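Local coordinates for protein creatinine amidohydrolase (PDB 3NO4) that probably hydrolyses carbon-nitrogen bonds in linear amides as a metal-dependent member of the creatininase superfamily, at residues D230-G234 / S235-L239; V84-A87 / L88-T91; Q28-E31 / A32-Q36. All coordinates share one frame; numbering follows the deposited sequence.

Contact 1 (D230-G234 / S235-L239)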
loop_
_atom_site.group_PDB
_atom_site.type_symbol
_atom_site.label_atom_id
_atom_site.label_comp_id
_atom_site.label_asym_id
_atom_site.label_seq_id
_atom_site.Cartn_x
_atom_site.Cartn_y
_atom_site.Cartn_z
ATOM N N ASP A 230 -12.733 -8.458 31.872
ATOM C CA ASP A 230 -13.224 -7.087 32.100
ATOM C C ASP A 230 -12.323 -6.031 31.452
ATOM O O ASP A 230 -12.619 -4.844 31.532
ATOM C CB ASP A 230 -13.522 -6.826 33.585
ATOM C CG ASP A 230 -12.287 -6.552 34.425
ATOM O OD1 ASP A 230 -11.124 -6.639 33.963
ATOM O OD2 ASP A 230 -12.501 -6.239 35.601
ATOM N N GLY A 231 -11.208 -6.473 30.887
ATOM C CA GLY A 231 -10.276 -5.630 30.144
ATOM C C GLY A 231 -9.044 -5.199 30.898
ATOM O O GLY A 231 -8.124 -4.689 30.293
ATOM N N ARG A 232 -9.034 -5.389 32.215
ATOM C CA ARG A 232 -7.867 -5.102 33.049
ATOM C C ARG A 232 -6.812 -6.188 32.901
ATOM O O ARG A 232 -7.145 -7.355 32.784
ATOM C CB ARG A 232 -8.244 -5.071 34.533
ATOM C CG ARG A 232 -9.190 -3.957 34.971
ATOM C CD ARG A 232 -9.367 -4.033 36.496
ATOM N NE ARG A 232 -10.293 -5.112 36.891
ATOM C CZ ARG A 232 -10.394 -5.660 38.102
ATOM N NH1 ARG A 232 -9.591 -5.312 39.102
ATOM N NH2 ARG A 232 -11.337 -6.579 38.327
HETATM N N MSE A 233 -5.543 -5.796 32.963
HETATM C CA MSE A 233 -4.425 -6.728 33.141
HETATM C C MSE A 233 -3.740 -6.443 34.486
HETATM O O MSE A 233 -2.989 -5.494 34.619
HETATM C CB MSE A 233 -3.424 -6.580 32.005
HETATM C CG MSE A 233 -3.981 -6.873 30.589
HETATM SE SE MSE A 233 -2.652 -6.354 29.254
HETATM C CE MSE A 233 -1.451 -7.872 29.579
ATOM N N GLY A 234 -4.052 -7.267 35.479
ATOM C CA GLY A 234 -3.317 -7.333 36.733
ATOM C C GLY A 234 -3.552 -6.209 37.726
ATOM O O GLY A 234 -2.891 -6.171 38.794
ATOM N N SER A 235 -4.521 -5.343 37.427
ATOM C CA SER A 235 -4.566 -4.018 37.991
ATOM C C SER A 235 -5.757 -3.858 38.918
ATOM O O SER A 235 -6.807 -4.503 38.702
ATOM C CB SER A 235 -4.601 -2.969 36.879
ATOM O OG SER A 235 -5.769 -3.041 36.112
ATOM N N ASN A 236 -5.566 -3.035 39.944
ATOM C CA ASN A 236 -6.642 -2.567 40.790
ATOM C C ASN A 236 -6.766 -1.055 40.642
ATOM O O ASN A 236 -6.314 -0.293 41.520
ATOM C CB ASN A 236 -6.451 -2.981 42.251
ATOM C CG ASN A 236 -7.667 -2.674 43.108
ATOM O OD1 ASN A 236 -8.647 -2.107 42.629
ATOM N ND2 ASN A 236 -7.597 -3.028 44.385
ATOM N N PRO A 237 -7.440 -0.608 39.562
ATOM C CA PRO A 237 -7.634 0.846 39.394
ATOM C C PRO A 237 -8.499 1.525 40.442
ATOM O O PRO A 237 -8.465 2.743 40.537
ATOM C CB PRO A 237 -8.246 0.971 37.982
ATOM C CG PRO A 237 -8.926 -0.330 37.772
ATOM C CD PRO A 237 -8.052 -1.358 38.447
ATOM N N GLY A 238 -9.233 0.755 41.245
ATOM C CA GLY A 238 -9.938 1.282 42.391
ATOM C C GLY A 238 -9.049 1.900 43.473
ATOM O O GLY A 238 -9.567 2.619 44.325
ATOM N N LEU A 239 -7.733 1.615 43.466
ATOM C CA LEU A 239 -6.815 2.312 44.387
ATOM C C LEU A 239 -6.530 3.763 43.952
ATOM O O LEU A 239 -6.004 4.530 44.768
ATOM C CB LEU A 239 -5.520 1.521 44.587
ATOM C CG LEU A 239 -5.684 0.097 45.143
ATOM C CD1 LEU A 239 -4.326 -0.636 45.032
ATOM C CD2 LEU A 239 -6.232 0.066 46.588
#
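Arg232 reaches forward along the loop to Ser235 and Pro237. Its CB lies 3.6 Å from Ser235 OG, and CG is almost as near that hydroxyl oxygen. Arg232 CD packs against the proline ring, 3.6 Å from Pro237 CD, and the two side chains cross at about a right angle. The chain then bends at chi3 (-78°). This turns the guanidinium back toward Asp230 while NH1 still faces the Ser235 carbonyl. Arg232 NE donates to Asp230 OD2 at 2.8 Å, and Arg232 NH2 donates to the same oxygen at 3.0 Å. Asp230 OD1 accepts from the backbone N of Arg232 at 3.0 Å, which closes an Asx turn around Gly231. The loop joins helix 221-227 to helix 242-265. At the tip, Arg232 NH1 donates to Ser235 O at 2.9 Å, in the carbonyl plane but 27° out of the guanidinium plane. NH2 also bonds to Ser209 O. A leucine in place of Arg232 would probably leave the Asp230 carboxylate without its charged mate and Ser235 O without this donor. Ser235 OG has its own partners, the backbone oxygens of His186 and Ala187. The side chain of Met233, a selenomethionine, lies about 9 Å from the bound nickel, which puts the loop near the metal site.

Contact 2 (V84-A87 / L88-T91); sequences VGMA and LHHT
The edge of the His90 ring meets Ala87 O, near the ring plane. The edge of the His89 ring meets the methyl end of Met86, a selenomethionine, with Met86 CE 4.2 Å from His89 CE1. His89 CD2 sits 3.3 Å above one face of the His90 ring, offset toward its rim. Both histidines belong to a short 3-10 segment, 88-90, in the loop between strand 77-78 and helix 101-118. His90 N donates to Ala87 O at 3.1 Å, the three-residue step of a 3-10 turn. The donor stands 52° out of the carbonyl plane, so this bond does not follow a lone pair.

NE2 of His89 and NE2 of His90 bond to the same oxygen of an unidentified bound molecule, which may mark a pocket. His90 is further fixed by Gln49 at ND1, by a ring stack with His186 and by an edge-to-face contact with Phe224. Gln49 is next in sequence to His50, a nickel ligand, consistent with a place beside the metal site.

Met86 also packs on Leu88, and the two side chains cross at about a right angle. The Met86 chain folds at chi2 (-64°) and again at chi3, which brings its selenium back against Leu88. Met86 packs on Ser141 and Leu88 on Ala145 of a third subunit. Met86 SE lies 3.7 Å from Leu88 N and 3.8 Å from Leu88 CG.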
loop_
_atom_site.group_PDB
_atom_site.type_symbol
_atom_site.label_atom_id
_atom_site.label_comp_id
_atom_site.label_asym_id
_atom_site.label_seq_id
_atom_site.Cartn_x
_atom_site.Cartn_y
_atom_site.Cartn_z
ATOM N N VAL A 84 -5.933 8.279 18.144
ATOM C CA VAL A 84 -6.157 6.877 17.793
ATOM C C VAL A 84 -4.822 6.322 17.282
ATOM O O VAL A 84 -4.242 6.896 16.359
ATOM C CB VAL A 84 -7.272 6.748 16.770
ATOM C CG1 VAL A 84 -7.368 5.320 16.147
ATOM C CG2 VAL A 84 -8.607 7.164 17.400
ATOM N N GLY A 85 -4.340 5.254 17.931
ATOM C CA GLY A 85 -3.100 4.585 17.567
ATOM C C GLY A 85 -3.294 3.096 17.306
ATOM O O GLY A 85 -4.292 2.684 16.703
HETATM N N MSE A 86 -2.326 2.309 17.743
HETATM C CA MSE A 86 -2.279 0.876 17.507
HETATM C C MSE A 86 -2.779 0.156 18.768
HETATM O O MSE A 86 -2.031 -0.069 19.764
HETATM C CB MSE A 86 -0.863 0.430 17.089
HETATM C CG MSE A 86 -0.891 -0.771 16.165
HETATM SE SE MSE A 86 -1.625 -2.358 16.989
HETATM C CE MSE A 86 -0.464 -2.573 18.543
ATOM N N ALA A 87 -4.078 -0.165 18.703
ATOM C CA ALA A 87 -4.824 -0.767 19.805
ATOM C C ALA A 87 -5.622 -1.982 19.293
ATOM O O ALA A 87 -6.736 -2.230 19.746
ATOM C CB ALA A 87 -5.745 0.292 20.430
ATOM N N LEU A 88 -5.018 -2.768 18.403
ATOM C CA LEU A 88 -5.729 -3.844 17.696
ATOM C C LEU A 88 -6.243 -4.924 18.667
ATOM O O LEU A 88 -7.372 -5.439 18.508
ATOM C CB LEU A 88 -4.879 -4.456 16.569
ATOM C CG LEU A 88 -4.758 -3.646 15.248
ATOM C CD1 LEU A 88 -3.803 -4.313 14.222
ATOM C CD2 LEU A 88 -6.086 -3.382 14.563
ATOM N N HIS A 89 -5.424 -5.213 19.686
ATOM C CA HIS A 89 -5.745 -6.198 20.702
ATOM C C HIS A 89 -6.912 -5.848 21.650
ATOM O O HIS A 89 -7.377 -6.736 22.381
ATOM C CB HIS A 89 -4.473 -6.651 21.482
ATOM C CG HIS A 89 -3.678 -5.534 22.068
ATOM N ND1 HIS A 89 -2.783 -4.788 21.327
ATOM C CD2 HIS A 89 -3.635 -5.038 23.330
ATOM C CE1 HIS A 89 -2.267 -3.845 22.099
ATOM N NE2 HIS A 89 -2.752 -3.988 23.321
ATOM N N HIS A 90 -7.372 -4.593 21.649
ATOM C CA HIS A 90 -8.520 -4.141 22.457
ATOM C C HIS A 90 -9.848 -4.049 21.685
ATOM O O HIS A 90 -10.865 -3.594 22.245
ATOM C CB HIS A 90 -8.217 -2.769 23.062
ATOM C CG HIS A 90 -7.062 -2.772 24.001
ATOM N ND1 HIS A 90 -7.104 -3.401 25.225
ATOM C CD2 HIS A 90 -5.812 -2.260 23.877
ATOM C CE1 HIS A 90 -5.942 -3.235 25.833
ATOM N NE2 HIS A 90 -5.136 -2.557 25.032
ATOM N N THR A 91 -9.875 -4.502 20.433
ATOM C CA THR A 91 -11.054 -4.315 19.564
ATOM C C THR A 91 -12.261 -5.250 19.872
ATOM O O THR A 91 -13.337 -5.032 19.337
ATOM C CB THR A 91 -10.692 -4.385 18.060
ATOM O OG1 THR A 91 -10.213 -5.685 17.730
ATOM C CG2 THR A 91 -9.599 -3.374 17.734
#

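Contact 3 (Q28-E31 / A32-Q36); sequences QEVE and AYLQQ
Glu31 O accepts a short bond from a water and a weak one from Gln35 N. The water oxygen lies 2.6 Å from Glu31 O, and Gln35 N is 3.5 Å from the same carbonyl oxygen. The same water donates to Gln35 OE1 at 2.6 Å. It thus bridges a backbone carbonyl and the side-chain amide one turn later. These residues belong to helix 27-36, and the i to i+4 ladder of an alpha-helix runs through them. Ala32 N donates to Gln28 O at 2.8 Å, Tyr33 N to Glu29 O at 2.9 Å and Leu34 N to Val30 O at 2.9 Å. These three bonds are fairly straight, whereas the fourth, from Gln35 N, is long and bent. The water adds a second donor where the ladder weakens.

The Gln35 side chain bends at chi2 (-63°), and this carries its amide back along the helix toward the water. Its CG passes near Glu31 O on the way.

The apolar side of the helix lies between Phe120 of its own chain and a second subunit. Val30 and Leu34 lie side by side, one turn apart and pointing the same way. Phe120 packs against both of them and against Tyr33. Tyr33 OH is held by Gly39 O and by the backbone N of Ile77, which ties the helix to the strands that begin there.

In the second subunit, Ile56 packs on Val30, and Pro94 packs on Glu31 and Leu34. Glu29 OE1 accepts from Thr26 N and also forms a salt bridge with Lys204 of that subunit. Within the helix, Val30 CG1 lies 4.2 Å from Leu34 CD1.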
loop_
_atom_site.group_PDB
_atom_site.type_symbol
_atom_site.label_atom_id
_atom_site.label_comp_id
_atom_site.label_asym_id
_atom_site.label_seq_id
_atom_site.Cartn_x
_atom_site.Cartn_y
_atom_site.Cartn_z
ATOM N N GLN A 28 2.540 32.656 10.927
ATOM C CA GLN A 28 3.598 33.642 11.253
ATOM C C GLN A 28 4.258 33.407 12.622
ATOM O O GLN A 28 5.481 33.495 12.754
ATOM C CB GLN A 28 3.062 35.067 11.124
ATOM C CG GLN A 28 2.734 35.439 9.698
ATOM C CD GLN A 28 1.943 36.741 9.531
ATOM O OE1 GLN A 28 1.464 37.378 10.489
ATOM N NE2 GLN A 28 1.846 37.163 8.305
ATOM N N GLU A 29 3.450 33.067 13.628
ATOM C CA GLU A 29 3.973 32.673 14.970
ATOM C C GLU A 29 4.827 31.413 14.898
ATOM O O GLU A 29 5.867 31.366 15.546
ATOM C CB GLU A 29 2.841 32.514 15.984
ATOM C CG GLU A 29 2.178 33.866 16.342
ATOM C CD GLU A 29 0.907 33.724 17.149
ATOM O OE1 GLU A 29 0.174 32.732 16.972
ATOM O OE2 GLU A 29 0.614 34.614 17.957
ATOM N N VAL A 30 4.409 30.422 14.094
ATOM C CA VAL A 30 5.211 29.209 13.887
ATOM C C VAL A 30 6.553 29.507 13.166
ATOM O O VAL A 30 7.583 28.994 13.587
ATOM C CB VAL A 30 4.452 28.099 13.178
ATOM C CG1 VAL A 30 5.354 26.865 12.977
ATOM C CG2 VAL A 30 3.203 27.739 13.981
ATOM N N GLU A 31 6.510 30.341 12.121
ATOM C CA GLU A 31 7.693 30.861 11.460
ATOM C C GLU A 31 8.619 31.587 12.450
ATOM O O GLU A 31 9.820 31.320 12.467
ATOM C CB GLU A 31 7.285 31.799 10.310
ATOM C CG GLU A 31 8.426 32.329 9.457
ATOM C CD GLU A 31 7.928 33.215 8.321
ATOM O OE1 GLU A 31 7.369 34.295 8.582
ATOM O OE2 GLU A 31 8.096 32.824 7.173
ATOM N N ALA A 32 8.064 32.449 13.298
ATOM C CA ALA A 32 8.866 33.130 14.329
ATOM C C ALA A 32 9.502 32.120 15.318
ATOM O O ALA A 32 10.698 32.204 15.602
ATOM C CB ALA A 32 8.034 34.195 15.087
ATOM N N TYR A 33 8.719 31.142 15.777
ATOM C CA TYR A 33 9.209 30.052 16.644
ATOM C C TYR A 33 10.379 29.290 16.038
ATOM O O TYR A 33 11.359 29.014 16.746
ATOM C CB TYR A 33 8.075 29.083 16.995
ATOM C CG TYR A 33 8.472 27.826 17.725
ATOM C CD1 TYR A 33 8.900 26.679 17.027
ATOM C CD2 TYR A 33 8.421 27.767 19.111
ATOM C CE1 TYR A 33 9.264 25.522 17.702
ATOM C CE2 TYR A 33 8.794 26.615 19.798
ATOM C CZ TYR A 33 9.207 25.503 19.101
ATOM O OH TYR A 33 9.531 24.370 19.814
ATOM N N LEU A 34 10.263 28.945 14.748
ATOM C CA LEU A 34 11.314 28.208 14.028
ATOM C C LEU A 34 12.666 28.918 13.910
ATOM O O LEU A 34 13.657 28.252 13.646
ATOM C CB LEU A 34 10.843 27.745 12.635
ATOM C CG LEU A 34 9.853 26.566 12.661
ATOM C CD1 LEU A 34 9.177 26.371 11.326
ATOM C CD2 LEU A 34 10.598 25.297 13.069
ATOM N N GLN A 35 12.704 30.240 14.101
ATOM C CA GLN A 35 13.989 30.954 14.232
ATOM C C GLN A 35 14.737 30.556 15.523
ATOM O O GLN A 35 15.950 30.572 15.529
ATOM C CB GLN A 35 13.787 32.483 14.212
ATOM C CG GLN A 35 13.151 33.061 12.928
ATOM C CD GLN A 35 14.007 32.837 11.661
ATOM O OE1 GLN A 35 13.570 32.149 10.751
ATOM N NE2 GLN A 35 15.225 33.419 11.609
ATOM N N GLN A 36 13.987 30.223 16.589
ATOM C CA GLN A 36 14.531 29.933 17.924
ATOM C C GLN A 36 14.700 28.422 18.168
ATOM O O GLN A 36 15.607 28.013 18.863
ATOM C CB GLN A 36 13.606 30.515 19.009
ATOM C CG GLN A 36 13.198 31.976 18.822
ATOM C CD GLN A 36 14.394 32.869 18.717
ATOM O OE1 GLN A 36 15.505 32.476 19.081
ATOM N NE2 GLN A 36 14.193 34.072 18.196
HETATM O O HOH W 1 11.514 30.631 10.562
#

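Contacts 1 and 2 are neighbours in space, with nearest atoms about 5 Å apart. Both are loop turns, and each lies near an unidentified bound molecule. Gln49 and His186 bond or stack with residues of each. Contact 3 is remote, with its centre about 44 Å from that of contact 1 and 35 Å from that of contact 2, across the chain's centre. Contact 1 is buried and held by a charged pair. Contact 2 is partly buried and mixes imidazoles with a selenium-leucine contact. Contact 3 is regular helix, with an apolar side and a hydrated, exposed side. All three reach a second subunit, each through different residues.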